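Local coordinates for protein beta-galactosidase (Bacillus circulans subsp. alkalophilus, PDB 3TTY) that hydrolyses terminal beta-galactosidic bonds as a TIM-barrel glycoside hydrolase, binding galactose in its pocket, at residues Gln51-Glu54 / Val55-Asp58; Leu260-Phe263 / Lys264-Lys267. All blocks are in the same frame, centred on the assembly; numbering follows the deposited sequence.

Interaction 1 of 2, residues Gln51-Glu54 / Val55-Asp58; sequences QRDE and VSYD
The aromatic ring of Y57 carries Q51 on one face: CG of Q51 sits 4.0 Å from the ring centroid in a CH-pi contact, displaced toward the rim. K131 adds a cation-pi contact to the same ring, while two waters sit in its plane at the hydroxyl edge. The contact lies in the loop between helices 47-50 and 60-71 of the TIM-barrel domain; the chain turns back on itself through an Asx turn at D53, and Q51 and Y57 lie side by side. Q51 runs along the tyrosine because its CG is anti to the backbone N (chi1 -171°) and the chain stays extended beyond it, with the amide plane tilted 32° from the ring. NE2 of Q51 donates to the carbonyl O of D53 at 3.0 Å, from above the carbonyl plane, and OE1 of Q51 accepts from W47 NE1; together these two bonds settle which end of the amide is which. One water donates to Q51 OE1 and accepts from Y57 OH; another donates both to Y57 OH and to E54 O, so the hydroxyl is held in a small water network although it makes no direct bond to the glutamine. The carboxylate of E54 turns instead to Y93. In the Asx turn, OD1 of D53 takes the N-H of V55 at 2.8 Å, on its anti side and 30° out of the carboxylate plane, and a weaker, more bent bond from S56 N. The other carboxylate oxygen, D53 OD2, receives a hydrogen bond at 2.8 Å from a third water, which also lies 3.2 Å from S56 OG.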
loop_
_atom_site.group_PDB
_atom_site.type_symbol
_atom_site.label_atom_id
_atom_site.label_comp_id
_atom_site.label_asym_id
_atom_site.label_seq_id
_atom_site.Cartn_x
_atom_site.Cartn_y
_atom_site.Cartn_z
ATOM N N GLN A 51 14.759 -27.257 -26.546
ATOM C CA GLN A 51 14.566 -28.514 -25.833
ATOM C C GLN A 51 13.121 -28.748 -25.389
ATOM O O GLN A 51 12.630 -28.093 -24.471
ATOM C CB GLN A 51 15.522 -28.581 -24.647
ATOM C CG GLN A 51 15.572 -29.941 -23.938
ATOM C CD GLN A 51 16.274 -29.856 -22.587
ATOM O OE1 GLN A 51 16.898 -28.847 -22.259
ATOM N NE2 GLN A 51 16.155 -30.909 -21.791
ATOM N N ARG A 52 12.451 -29.705 -26.025
ATOM C CA ARG A 52 11.023 -29.925 -25.788
ATOM C C ARG A 52 10.723 -30.990 -24.720
ATOM O O ARG A 52 9.572 -31.170 -24.322
ATOM C CB ARG A 52 10.338 -30.314 -27.095
ATOM C CG ARG A 52 10.901 -31.580 -27.712
ATOM C CD ARG A 52 9.790 -32.414 -28.334
ATOM N NE ARG A 52 9.175 -31.747 -29.479
ATOM C CZ ARG A 52 7.870 -31.772 -29.770
ATOM N NH1 ARG A 52 7.009 -32.429 -28.984
ATOM N NH2 ARG A 52 7.425 -31.132 -30.853
ATOM N N ASP A 53 11.757 -31.719 -24.308
ATOM C CA ASP A 53 11.650 -32.716 -23.246
ATOM C C ASP A 53 13.052 -33.074 -22.743
ATOM O O ASP A 53 14.034 -32.488 -23.192
ATOM C CB ASP A 53 10.857 -33.957 -23.691
ATOM C CG ASP A 53 11.567 -34.756 -24.780
ATOM O OD1 ASP A 53 12.818 -34.727 -24.824
ATOM O OD2 ASP A 53 10.868 -35.415 -25.586
ATOM N N GLU A 54 13.146 -34.034 -21.832
ATOM C CA GLU A 54 14.403 -34.288 -21.125
ATOM C C GLU A 54 15.508 -34.755 -22.056
ATOM O O GLU A 54 16.691 -34.707 -21.717
ATOM C CB GLU A 54 14.203 -35.323 -20.011
ATOM C CG GLU A 54 13.202 -34.888 -18.936
ATOM C CD GLU A 54 11.800 -35.416 -19.183
ATOM O OE1 GLU A 54 11.428 -35.584 -20.360
ATOM O OE2 GLU A 54 11.074 -35.692 -18.193
ATOM N N VAL A 55 15.108 -35.173 -23.246
ATOM C CA VAL A 55 15.975 -35.954 -24.105
ATOM C C VAL A 55 16.195 -35.348 -25.507
ATOM O O VAL A 55 17.100 -35.755 -26.228
ATOM C CB VAL A 55 15.376 -37.387 -24.197
ATOM C CG1 VAL A 55 15.164 -37.826 -25.636
ATOM C CG2 VAL A 55 16.211 -38.361 -23.393
ATOM N N SER A 56 15.383 -34.366 -25.885
ATOM C CA SER A 56 15.370 -33.884 -27.268
ATOM C C SER A 56 15.899 -32.464 -27.415
ATOM O O SER A 56 15.468 -31.568 -26.698
ATOM C CB SER A 56 13.958 -33.962 -27.847
ATOM O OG SER A 56 13.439 -35.276 -27.748
ATOM N N TYR A 57 16.823 -32.277 -28.360
ATOM C CA TYR A 57 17.442 -30.980 -28.635
ATOM C C TYR A 57 17.407 -30.650 -30.136
ATOM O O TYR A 57 17.836 -31.444 -30.974
ATOM C CB TYR A 57 18.898 -30.942 -28.129
ATOM C CG TYR A 57 19.047 -31.107 -26.622
ATOM C CD1 TYR A 57 19.090 -30.004 -25.780
ATOM C CD2 TYR A 57 19.137 -32.364 -26.047
ATOM C CE1 TYR A 57 19.216 -30.150 -24.409
ATOM C CE2 TYR A 57 19.266 -32.522 -24.668
ATOM C CZ TYR A 57 19.306 -31.415 -23.864
ATOM O OH TYR A 57 19.438 -31.572 -22.510
ATOM N N ASP A 58 16.902 -29.468 -30.468
ATOM C CA ASP A 58 16.851 -29.029 -31.852
ATOM C C ASP A 58 17.570 -27.698 -32.031
ATOM O O ASP A 58 17.154 -26.682 -31.484
ATOM C CB ASP A 58 15.410 -28.924 -32.349
ATOM C CG ASP A 58 15.333 -28.409 -33.780
ATOM O OD1 ASP A 58 16.179 -28.811 -34.609
ATOM O OD2 ASP A 58 14.447 -27.586 -34.073
HETATM O O HOH W 1 19.466 -29.336 -21.243
HETATM O O HOH W 2 11.291 -37.630 -27.163
HETATM O O HOH W 3 19.485 -33.976 -21.612
#

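Interaction 2 of 2, residues Leu260-Phe263 / Lys264-Lys267; sequences LDYF and KWAK
W265 receives Y262 and L260 against its indole as the chain enters helix 262-266, the helix of a beta-alpha-beta unit in the TIM barrel. Y262 and W265 form a T-shaped pair: the tyrosine turns its edge to the face of the five-membered ring, with centroids 5.8 Å apart and planes at 89°. Its CD1 lies 4.1 Å from W265 CG, and as near to CB. L260 puts CD2 over a face of the indole near the rim, 4.0 Å from W265 CZ2, while its CG lies 3.7 Å from W265 NE1. Y262 and W265 both hold CG anti to the carbonyl carbon, and in W265 this torsion (chi1 -83°) lays the indole back along the first turn, where the carbonyl O of D261 meets its edge in plane, 3.3 Å from CD1. The same oxygen accepts W265 N and, weakly, K264 N. D261 turns its CG anti to the backbone N (chi1 -175°), which brings OD2 of D261 to 4.0 Å from K264 CB; K264, fully extended, crosses this side chain and carries its NZ away to a salt bridge with D227. W265 NE1 bonds to S226 OG, and Y262 OH to M254 N. With an alanine at W265, a gap is likely to open beside L260 and Y262, and S226 OG would probably lose the indole N-H. Because the polar ends of Y262 and W265 are both satisfied, ring packing and hydrogen bonds together tie this first turn to helix 215-243 and to the chain following strand 249-253.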
loop_
_atom_site.group_PDB
_atom_site.type_symbol
_atom_site.label_atom_id
_atom_site.label_comp_id
_atom_site.label_asym_id
_atom_site.label_seq_id
_atom_site.Cartn_x
_atom_site.Cartn_y
_atom_site.Cartn_z
ATOM N N LEU A 260 22.253 -8.440 -5.410
ATOM C CA LEU A 260 23.439 -9.248 -5.671
ATOM C C LEU A 260 24.723 -8.463 -5.404
ATOM O O LEU A 260 24.809 -7.274 -5.710
ATOM C CB LEU A 260 23.417 -9.726 -7.124
ATOM C CG LEU A 260 22.853 -11.118 -7.442
ATOM C CD1 LEU A 260 22.009 -11.709 -6.326
ATOM C CD2 LEU A 260 22.113 -11.124 -8.778
ATOM N N ASP A 261 25.726 -9.131 -4.846
ATOM C CA ASP A 261 27.021 -8.500 -4.597
ATOM C C ASP A 261 27.873 -8.556 -5.862
ATOM O O ASP A 261 28.643 -9.487 -6.058
ATOM C CB ASP A 261 27.741 -9.218 -3.454
ATOM C CG ASP A 261 29.040 -8.548 -3.066
ATOM O OD1 ASP A 261 29.488 -7.612 -3.774
ATOM O OD2 ASP A 261 29.617 -8.968 -2.041
ATOM N N TYR A 262 27.738 -7.555 -6.724
ATOM C CA TYR A 262 28.366 -7.612 -8.040
ATOM C C TYR A 262 29.894 -7.633 -8.000
ATOM O O TYR A 262 30.526 -8.194 -8.897
ATOM C CB TYR A 262 27.860 -6.479 -8.937
ATOM C CG TYR A 262 26.512 -6.764 -9.571
ATOM C CD1 TYR A 262 26.126 -8.063 -9.867
ATOM C CD2 TYR A 262 25.626 -5.735 -9.872
ATOM C CE1 TYR A 262 24.892 -8.332 -10.459
ATOM C CE2 TYR A 262 24.403 -5.998 -10.465
ATOM C CZ TYR A 262 24.042 -7.295 -10.755
ATOM O OH TYR A 262 22.827 -7.560 -11.345
ATOM N N PHE A 263 30.484 -7.039 -6.967
ATOM C CA PHE A 263 31.937 -7.079 -6.810
ATOM C C PHE A 263 32.430 -8.505 -6.772
ATOM O O PHE A 263 33.415 -8.845 -7.419
ATOM C CB PHE A 263 32.401 -6.289 -5.578
ATOM C CG PHE A 263 32.482 -4.814 -5.825
ATOM C CD1 PHE A 263 33.386 -4.307 -6.739
ATOM C CD2 PHE A 263 31.627 -3.939 -5.190
ATOM C CE1 PHE A 263 33.453 -2.959 -6.987
ATOM C CE2 PHE A 263 31.687 -2.584 -5.445
ATOM C CZ PHE A 263 32.596 -2.096 -6.338
ATOM N N LYS A 264 31.713 -9.340 -6.036
ATOM C CA LYS A 264 32.018 -10.752 -5.956
ATOM C C LYS A 264 31.665 -11.458 -7.274
ATOM O O LYS A 264 32.373 -12.364 -7.718
ATOM C CB LYS A 264 31.272 -11.351 -4.762
ATOM C CG LYS A 264 31.370 -12.848 -4.638
ATOM C CD LYS A 264 30.947 -13.284 -3.240
ATOM C CE LYS A 264 30.915 -14.808 -3.103
ATOM N NZ LYS A 264 30.688 -15.205 -1.675
ATOM N N TRP A 265 30.585 -11.031 -7.920
ATOM C CA TRP A 265 30.241 -11.594 -9.228
ATOM C C TRP A 265 31.327 -11.333 -10.281
ATOM O O TRP A 265 31.694 -12.235 -11.033
ATOM C CB TRP A 265 28.885 -11.071 -9.715
ATOM C CG TRP A 265 27.702 -11.826 -9.154
ATOM C CD1 TRP A 265 27.271 -11.827 -7.856
ATOM C CD2 TRP A 265 26.798 -12.678 -9.883
ATOM N NE1 TRP A 265 26.170 -12.650 -7.727
ATOM C CE2 TRP A 265 25.859 -13.181 -8.956
ATOM C CE3 TRP A 265 26.701 -13.072 -11.226
ATOM C CZ2 TRP A 265 24.829 -14.047 -9.324
ATOM C CZ3 TRP A 265 25.677 -13.950 -11.594
ATOM C CH2 TRP A 265 24.754 -14.426 -10.644
ATOM N N ALA A 266 31.843 -10.103 -10.322
ATOM C CA ALA A 266 32.706 -9.667 -11.418
ATOM C C ALA A 266 34.028 -10.432 -11.454
ATOM O O ALA A 266 34.632 -10.595 -12.518
ATOM C CB ALA A 266 32.954 -8.149 -11.354
ATOM N N LYS A 267 34.466 -10.910 -10.295
ATOM C CA LYS A 267 35.704 -11.673 -10.215
ATOM C C LYS A 267 35.586 -12.957 -11.023
ATOM O O LYS A 267 36.588 -13.487 -11.512
ATOM C CB LYS A 267 36.056 -11.986 -8.761
ATOM C CG LYS A 267 36.321 -10.747 -7.908
ATOM C CD LYS A 267 36.708 -11.155 -6.477
ATOM C CE LYS A 267 36.956 -9.948 -5.577
ATOM N NZ LYS A 267 38.011 -9.048 -6.129
#

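Both contacts are local, one in a loop and one at the start of a short helix, within the same catalytic TIM-barrel region. They follow in series along the chain: interaction 1 comes after strand 39-42, between helices 47-50 and 60-71, and interaction 2 lies on helix 262-266, between strands 249-253 and 273-275. Their centres are 33 Å apart and their nearest atoms about 20 Å, so neither touches the other. Interaction 1 is at the surface; interaction 2 is partly buried, with the Y262 side chain about 10 Å from bound galactose. One thus shapes a peripheral loop where R52 meets Y192 of a second subunit; the other packs a short helix of the outer layer between the barrel and helix 405-413.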